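Local coordinates for protein lactate dehydrogenase (Eimeria maxima, PDB 6CT6) that binds NADH and the pyruvate analogue oxamate, and probably interconverts pyruvate and lactate with the coenzyme as hydride carrier, at residues B[19-33]-B[242-255]. Residues are numbered along the deposited sequence; the frame is centred on the assembly and turned at random.
Sequences MIGGTMAFLCSLKEL and AYYAPGTSAILMAE. With NAI (1,4-dihydronicotinamide adenine dinucleotide), chain D.
Bends at chi2 and chi3 fold the Met19 chain back on itself, while chi1 of 47° puts Tyr243 CG between its own backbone N and carbonyl carbon, which carries the ring toward Met19. Met19 CE lies over one face of the phenol, 3.3 Å from Tyr243 CZ, a CH-pi contact with the sulfur farther above the same ring; a flexible thioether can mould itself to such a flat surface. Thr23 OG1 comes to the ring edge, in plane, and also donates to Met19 O (2.9 Å), which takes Thr23 N from the opposite face of its carbonyl plane. A small hydroxyl can thus be satisfied within its own helix while lying against an aromatic edge.

Beyond the ring, Ile20 CG1 packs on Tyr243 CB, and Ile20 CD1 reaches Pro246 and the nicotinamide. Gly247 has no side chain, so Thr23 CG2 and Met24 CG close in on its backbone, Met24 CG coming 3.5 Å from Gly247 O. Ile251 is the knob of the next turn, set among Met24, Leu27, Cys28 and Lys31; its beta-branched side chain sends CG1 and CD1 to Met24 and Cys28, with CG1 3.7 Å from Met24 CB, and CG2 toward Leu33 CD2. At the exposed end Leu33 CD1 packs on Glu255 CG, and Lys31 crosses Glu255 at about a right angle, its CE touching Glu255 OE2 and its NZ making a long salt bridge (3.6 Å) to that oxygen. Asp52 of the second subunit accepts the amides of Tyr243, Tyr244 and Ala245, and Asn56 of that subunit is hydrogen-bonded to Thr248 OG1.

The helices cross at -53°. Met19 N and Ile20 N donate to NAI O2A (3.0 Å) and NAI O2N (3.1 Å), the diphosphate grip of a Rossmann fold at the start of its first helix, here packed against the C-terminal domain helix beside the nicotinamide, as in lactate and malate dehydrogenases.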
loop_
_atom_site.group_PDB
_atom_site.type_symbol
_atom_site.label_atom_id
_atom_site.label_comp_id
_atom_site.label_asym_id
_atom_site.label_seq_id
_atom_site.Cartn_x
_atom_site.Cartn_y
_atom_site.Cartn_z
ATOM N N MET B 19 2.694 -1.664 9.251
ATOM C CA MET B 19 2.714 -0.816 8.062
ATOM C C MET B 19 3.414 -1.507 6.895
ATOM O O MET B 19 2.903 -1.515 5.771
ATOM C CB MET B 19 3.392 0.514 8.390
ATOM C CG MET B 19 2.711 1.284 9.512
ATOM S SD MET B 19 0.969 1.610 9.182
ATOM C CE MET B 19 1.103 2.787 7.840
ATOM N N ILE B 20 4.587 -2.090 7.138
ATOM C CA ILE B 20 5.331 -2.720 6.049
ATOM C C ILE B 20 4.708 -4.059 5.677
ATOM O O ILE B 20 4.595 -4.389 4.492
ATOM C CB ILE B 20 6.817 -2.861 6.428
ATOM C CG1 ILE B 20 7.445 -1.475 6.615
ATOM C CG2 ILE B 20 7.575 -3.635 5.348
ATOM C CD1 ILE B 20 8.867 -1.487 7.154
ATOM N N GLY B 21 4.294 -4.847 6.670
ATOM C CA GLY B 21 3.643 -6.115 6.376
ATOM C C GLY B 21 2.413 -5.950 5.503
ATOM O O GLY B 21 2.220 -6.692 4.536
ATOM N N GLY B 22 1.573 -4.964 5.821
ATOM C CA GLY B 22 0.387 -4.724 5.013
ATOM C C GLY B 22 0.736 -4.308 3.598
ATOM O O GLY B 22 0.124 -4.767 2.632
ATOM N N THR B 23 1.721 -3.419 3.462
ATOM C CA THR B 23 2.203 -3.019 2.145
ATOM C C THR B 23 2.623 -4.229 1.320
ATOM O O THR B 23 2.301 -4.322 0.130
ATOM C CB THR B 23 3.372 -2.041 2.304
ATOM O OG1 THR B 23 2.904 -0.828 2.903
ATOM C CG2 THR B 23 4.026 -1.725 0.960
ATOM N N MET B 24 3.349 -5.165 1.934
ATOM C CA MET B 24 3.839 -6.324 1.194
ATOM C C MET B 24 2.701 -7.261 0.809
ATOM O O MET B 24 2.715 -7.849 -0.279
ATOM C CB MET B 24 4.898 -7.056 2.020
ATOM C CG MET B 24 6.176 -6.244 2.229
ATOM S SD MET B 24 7.500 -7.135 3.074
ATOM C CE MET B 24 6.760 -7.461 4.678
ATOM N N ALA B 25 1.705 -7.415 1.685
ATOM C CA ALA B 25 0.542 -8.229 1.344
ATOM C C ALA B 25 -0.226 -7.620 0.178
ATOM O O ALA B 25 -0.695 -8.338 -0.713
ATOM C CB ALA B 25 -0.364 -8.377 2.566
ATOM N N PHE B 26 -0.371 -6.296 0.178
ATOM C CA PHE B 26 -0.973 -5.588 -0.946
ATOM C C PHE B 26 -0.238 -5.902 -2.246
ATOM O O PHE B 26 -0.864 -6.151 -3.283
ATOM C CB PHE B 26 -0.954 -4.088 -0.643
ATOM C CG PHE B 26 -1.754 -3.238 -1.595
ATOM C CD1 PHE B 26 -2.957 -3.675 -2.129
ATOM C CD2 PHE B 26 -1.313 -1.963 -1.914
ATOM C CE1 PHE B 26 -3.683 -2.857 -2.984
ATOM C CE2 PHE B 26 -2.031 -1.151 -2.760
ATOM C CZ PHE B 26 -3.217 -1.593 -3.297
ATOM N N LEU B 27 1.101 -5.897 -2.207
ATOM C CA LEU B 27 1.885 -6.176 -3.406
ATOM C C LEU B 27 1.661 -7.598 -3.905
ATOM O O LEU B 27 1.611 -7.835 -5.119
ATOM C CB LEU B 27 3.367 -5.937 -3.121
ATOM C CG LEU B 27 3.790 -4.467 -3.041
ATOM C CD1 LEU B 27 5.124 -4.340 -2.328
ATOM C CD2 LEU B 27 3.870 -3.853 -4.428
ATOM N N CYS B 28 1.540 -8.559 -2.989
ATOM C CA CYS B 28 1.289 -9.939 -3.393
ATOM C C CYS B 28 -0.047 -10.060 -4.114
ATOM O O CYS B 28 -0.152 -10.734 -5.147
ATOM C CB CYS B 28 1.332 -10.856 -2.172
ATOM S SG CYS B 28 2.993 -11.095 -1.486
ATOM N N SER B 29 -1.081 -9.409 -3.581
ATOM C CA SER B 29 -2.382 -9.387 -4.243
ATOM C C SER B 29 -2.271 -8.802 -5.646
ATOM O O SER B 29 -2.746 -9.397 -6.621
ATOM C CB SER B 29 -3.371 -8.583 -3.397
ATOM O OG SER B 29 -4.625 -8.446 -4.041
ATOM N N LEU B 30 -1.632 -7.637 -5.767
ATOM C CA LEU B 30 -1.553 -6.947 -7.052
ATOM C C LEU B 30 -0.704 -7.719 -8.057
ATOM O O LEU B 30 -1.026 -7.750 -9.251
ATOM C CB LEU B 30 -0.986 -5.538 -6.848
ATOM C CG LEU B 30 -1.816 -4.545 -6.033
ATOM C CD1 LEU B 30 -0.983 -3.314 -5.700
ATOM C CD2 LEU B 30 -3.082 -4.138 -6.773
ATOM N N LYS B 31 0.385 -8.336 -7.601
ATOM C CA LYS B 31 1.309 -9.030 -8.489
ATOM C C LYS B 31 0.943 -10.490 -8.723
ATOM O O LYS B 31 1.586 -11.145 -9.551
ATOM C CB LYS B 31 2.738 -8.962 -7.929
ATOM C CG LYS B 31 3.341 -7.562 -7.886
ATOM C CD LYS B 31 4.688 -7.546 -7.160
ATOM C CE LYS B 31 5.822 -8.096 -8.019
ATOM N NZ LYS B 31 6.170 -7.194 -9.150
ATOM N N GLU B 32 -0.074 -11.010 -8.036
ATOM C CA GLU B 32 -0.391 -12.438 -8.071
ATOM C C GLU B 32 0.851 -13.268 -7.775
ATOM O O GLU B 32 1.125 -14.276 -8.431
ATOM C CB GLU B 32 -0.994 -12.845 -9.414
ATOM C CG GLU B 32 -2.264 -12.117 -9.781
ATOM C CD GLU B 32 -2.795 -12.543 -11.133
ATOM O OE1 GLU B 32 -2.900 -13.765 -11.374
ATOM O OE2 GLU B 32 -3.091 -11.657 -11.964
ATOM N N LEU B 33 1.619 -12.832 -6.780
ATOM C CA LEU B 33 2.879 -13.498 -6.485
ATOM C C LEU B 33 2.664 -14.817 -5.759
ATOM O O LEU B 33 3.434 -15.763 -5.956
ATOM C CB LEU B 33 3.774 -12.574 -5.661
ATOM C CG LEU B 33 5.181 -13.092 -5.379
ATOM C CD1 LEU B 33 5.920 -13.410 -6.676
ATOM C CD2 LEU B 33 5.946 -12.069 -4.568
ATOM N N ALA B 242 9.343 4.948 7.132
ATOM C CA ALA B 242 8.958 4.616 5.765
ATOM C C ALA B 242 8.400 3.200 5.694
ATOM O O ALA B 242 8.816 2.308 6.436
ATOM C CB ALA B 242 10.158 4.745 4.824
ATOM N N TYR B 243 7.451 2.989 4.776
ATOM C CA TYR B 243 6.942 1.637 4.558
ATOM C C TYR B 243 6.654 1.264 3.110
ATOM O O TYR B 243 6.608 0.064 2.822
ATOM C CB TYR B 243 5.676 1.383 5.393
ATOM C CG TYR B 243 4.605 2.458 5.369
ATOM C CD1 TYR B 243 3.487 2.342 4.547
ATOM C CD2 TYR B 243 4.687 3.566 6.206
ATOM C CE1 TYR B 243 2.496 3.311 4.547
ATOM C CE2 TYR B 243 3.701 4.536 6.211
ATOM C CZ TYR B 243 2.611 4.404 5.381
ATOM O OH TYR B 243 1.630 5.369 5.386
ATOM N N TYR B 244 6.491 2.203 2.176
ATOM C CA TYR B 244 6.233 1.805 0.794
ATOM C C TYR B 244 7.490 1.245 0.136
ATOM O O TYR B 244 7.522 0.080 -0.273
ATOM C CB TYR B 244 5.669 2.981 -0.003
ATOM C CG TYR B 244 4.246 3.298 0.381
ATOM C CD1 TYR B 244 3.220 2.404 0.106
ATOM C CD2 TYR B 244 3.929 4.480 1.036
ATOM C CE1 TYR B 244 1.920 2.680 0.465
ATOM C CE2 TYR B 244 2.630 4.767 1.397
ATOM C CZ TYR B 244 1.629 3.863 1.111
ATOM O OH TYR B 244 0.332 4.137 1.467
ATOM N N ALA B 245 8.540 2.058 0.027
ATOM C CA ALA B 245 9.773 1.569 -0.583
ATOM C C ALA B 245 10.375 0.392 0.176
ATOM O O ALA B 245 10.890 -0.528 -0.481
ATOM C CB ALA B 245 10.782 2.717 -0.710
ATOM N N PRO B 246 10.361 0.348 1.514
ATOM C CA PRO B 246 10.857 -0.861 2.197
ATOM C C PRO B 246 10.088 -2.125 1.845
ATOM O O PRO B 246 10.703 -3.184 1.658
ATOM C CB PRO B 246 10.709 -0.503 3.683
ATOM C CG PRO B 246 10.787 0.976 3.725
ATOM C CD PRO B 246 10.167 1.469 2.448
ATOM N N GLY B 247 8.756 -2.052 1.768
ATOM C CA GLY B 247 7.977 -3.241 1.464
ATOM C C GLY B 247 8.216 -3.747 0.053
ATOM O O GLY B 247 8.340 -4.955 -0.174
ATOM N N THR B 248 8.289 -2.832 -0.913
ATOM C CA THR B 248 8.532 -3.227 -2.296
ATOM C C THR B 248 9.925 -3.824 -2.459
ATOM O O THR B 248 10.099 -4.813 -3.177
ATOM C CB THR B 248 8.338 -2.018 -3.211
ATOM O OG1 THR B 248 7.051 -1.436 -2.966
ATOM C CG2 THR B 248 8.434 -2.408 -4.680
ATOM N N SER B 249 10.927 -3.250 -1.788
ATOM C CA SER B 249 12.277 -3.802 -1.843
ATOM C C SER B 249 12.298 -5.250 -1.370
ATOM O O SER B 249 12.864 -6.125 -2.038
ATOM C CB SER B 249 13.230 -2.951 -0.999
ATOM O OG SER B 249 13.350 -1.639 -1.522
ATOM N N ALA B 250 11.693 -5.518 -0.210
ATOM C CA ALA B 250 11.661 -6.880 0.314
ATOM C C ALA B 250 10.937 -7.822 -0.637
ATOM O O ALA B 250 11.362 -8.968 -0.833
ATOM C CB ALA B 250 10.991 -6.899 1.686
ATOM N N ILE B 251 9.838 -7.359 -1.237
ATOM C CA ILE B 251 9.037 -8.235 -2.087
ATOM C C ILE B 251 9.793 -8.585 -3.364
ATOM O O ILE B 251 9.699 -9.712 -3.866
ATOM C CB ILE B 251 7.673 -7.581 -2.379
ATOM C CG1 ILE B 251 6.730 -7.751 -1.175
ATOM C CG2 ILE B 251 7.030 -8.156 -3.640
ATOM C CD1 ILE B 251 6.248 -9.183 -0.933
ATOM N N LEU B 252 10.558 -7.640 -3.912
ATOM C CA LEU B 252 11.349 -7.947 -5.100
ATOM C C LEU B 252 12.403 -9.001 -4.794
ATOM O O LEU B 252 12.676 -9.872 -5.628
ATOM C CB LEU B 252 11.998 -6.676 -5.659
ATOM C CG LEU B 252 11.047 -5.641 -6.273
ATOM C CD1 LEU B 252 11.821 -4.479 -6.882
ATOM C CD2 LEU B 252 10.132 -6.277 -7.320
ATOM N N MET B 253 12.994 -8.953 -3.596
ATOM C CA MET B 253 13.940 -9.990 -3.196
ATOM C C MET B 253 13.249 -11.345 -3.116
ATOM O O MET B 253 13.764 -12.351 -3.620
ATOM C CB MET B 253 14.575 -9.630 -1.853
ATOM C CG MET B 253 15.432 -8.370 -1.882
ATOM S SD MET B 253 15.812 -7.725 -0.231
ATOM C CE MET B 253 16.738 -9.090 0.468
ATOM N N ALA B 254 12.066 -11.386 -2.496
ATOM C CA ALA B 254 11.312 -12.632 -2.404
ATOM C C ALA B 254 10.933 -13.146 -3.786
ATOM O O ALA B 254 10.943 -14.358 -4.031
ATOM C CB ALA B 254 10.060 -12.420 -1.556
ATOM N N GLU B 255 10.579 -12.238 -4.696
ATOM C CA GLU B 255 10.221 -12.644 -6.051
ATOM C C GLU B 255 11.414 -13.261 -6.766
ATOM O O GLU B 255 11.267 -14.234 -7.514
ATOM C CB GLU B 255 9.695 -11.438 -6.828
ATOM C CG GLU B 255 9.237 -11.747 -8.239
ATOM C CD GLU B 255 8.843 -10.499 -9.001
ATOM O OE1 GLU B 255 9.650 -9.545 -9.037
ATOM O OE2 GLU B 255 7.726 -10.468 -9.553
HETATM P PA NAI D . 4.818 -1.641 12.799
HETATM O O1A NAI D . 4.826 -1.333 14.280
HETATM O O2A NAI D . 3.807 -0.967 11.901
HETATM O O5B NAI D . 4.639 -3.231 12.646
HETATM C C5B NAI D . 5.305 -4.130 13.527
HETATM C C4B NAI D . 4.338 -5.252 13.860
HETATM O O4B NAI D . 5.003 -6.361 14.468
HETATM C C3B NAI D . 3.257 -4.803 14.840
HETATM O O3B NAI D . 1.975 -4.921 14.220
HETATM C C2B NAI D . 3.389 -5.744 16.023
HETATM O O2B NAI D . 2.130 -6.093 16.600
HETATM C C1B NAI D . 4.058 -6.936 15.365
HETATM N N9A NAI D . 4.695 -7.898 16.292
HETATM C C8A NAI D . 5.239 -7.691 17.508
HETATM N N7A NAI D . 5.707 -8.866 18.014
HETATM C C5A NAI D . 5.452 -9.833 17.113
HETATM C C6A NAI D . 5.670 -11.288 16.991
HETATM N N6A NAI D . 6.278 -11.986 17.972
HETATM N N1A NAI D . 5.241 -11.902 15.864
HETATM C C2A NAI D . 4.633 -11.231 14.867
HETATM N N3A NAI D . 4.404 -9.911 14.916
HETATM C C4A NAI D . 4.783 -9.182 15.987
HETATM O O3 NAI D . 6.306 -1.375 12.223
HETATM P PN NAI D . 6.700 -1.253 10.659
HETATM O O1N NAI D . 6.532 0.185 10.230
HETATM O O2N NAI D . 6.012 -2.357 9.890
HETATM O O5D NAI D . 8.280 -1.562 10.728
HETATM C C5D NAI D . 8.716 -2.848 11.153
HETATM C C4D NAI D . 10.228 -2.908 11.322
HETATM O O4D NAI D . 10.900 -2.623 10.088
HETATM C C3D NAI D . 10.714 -1.882 12.334
HETATM O O3D NAI D . 11.683 -2.499 13.185
HETATM C C2D NAI D . 11.352 -0.807 11.486
HETATM O O2D NAI D . 12.361 -0.068 12.176
HETATM C C1D NAI D . 11.915 -1.652 10.356
HETATM N N1N NAI D . 12.311 -0.937 9.135
HETATM C C2N NAI D . 13.370 -1.445 8.504
HETATM C C3N NAI D . 13.867 -0.908 7.337
HETATM C C7N NAI D . 15.072 -1.565 6.730
HETATM O O7N NAI D . 15.404 -2.671 7.125
HETATM N N7N NAI D . 15.763 -0.932 5.791
HETATM C C4N NAI D . 13.225 0.296 6.700
HETATM C C5N NAI D . 12.079 0.763 7.476
HETATM C C6N NAI D . 11.663 0.129 8.648
#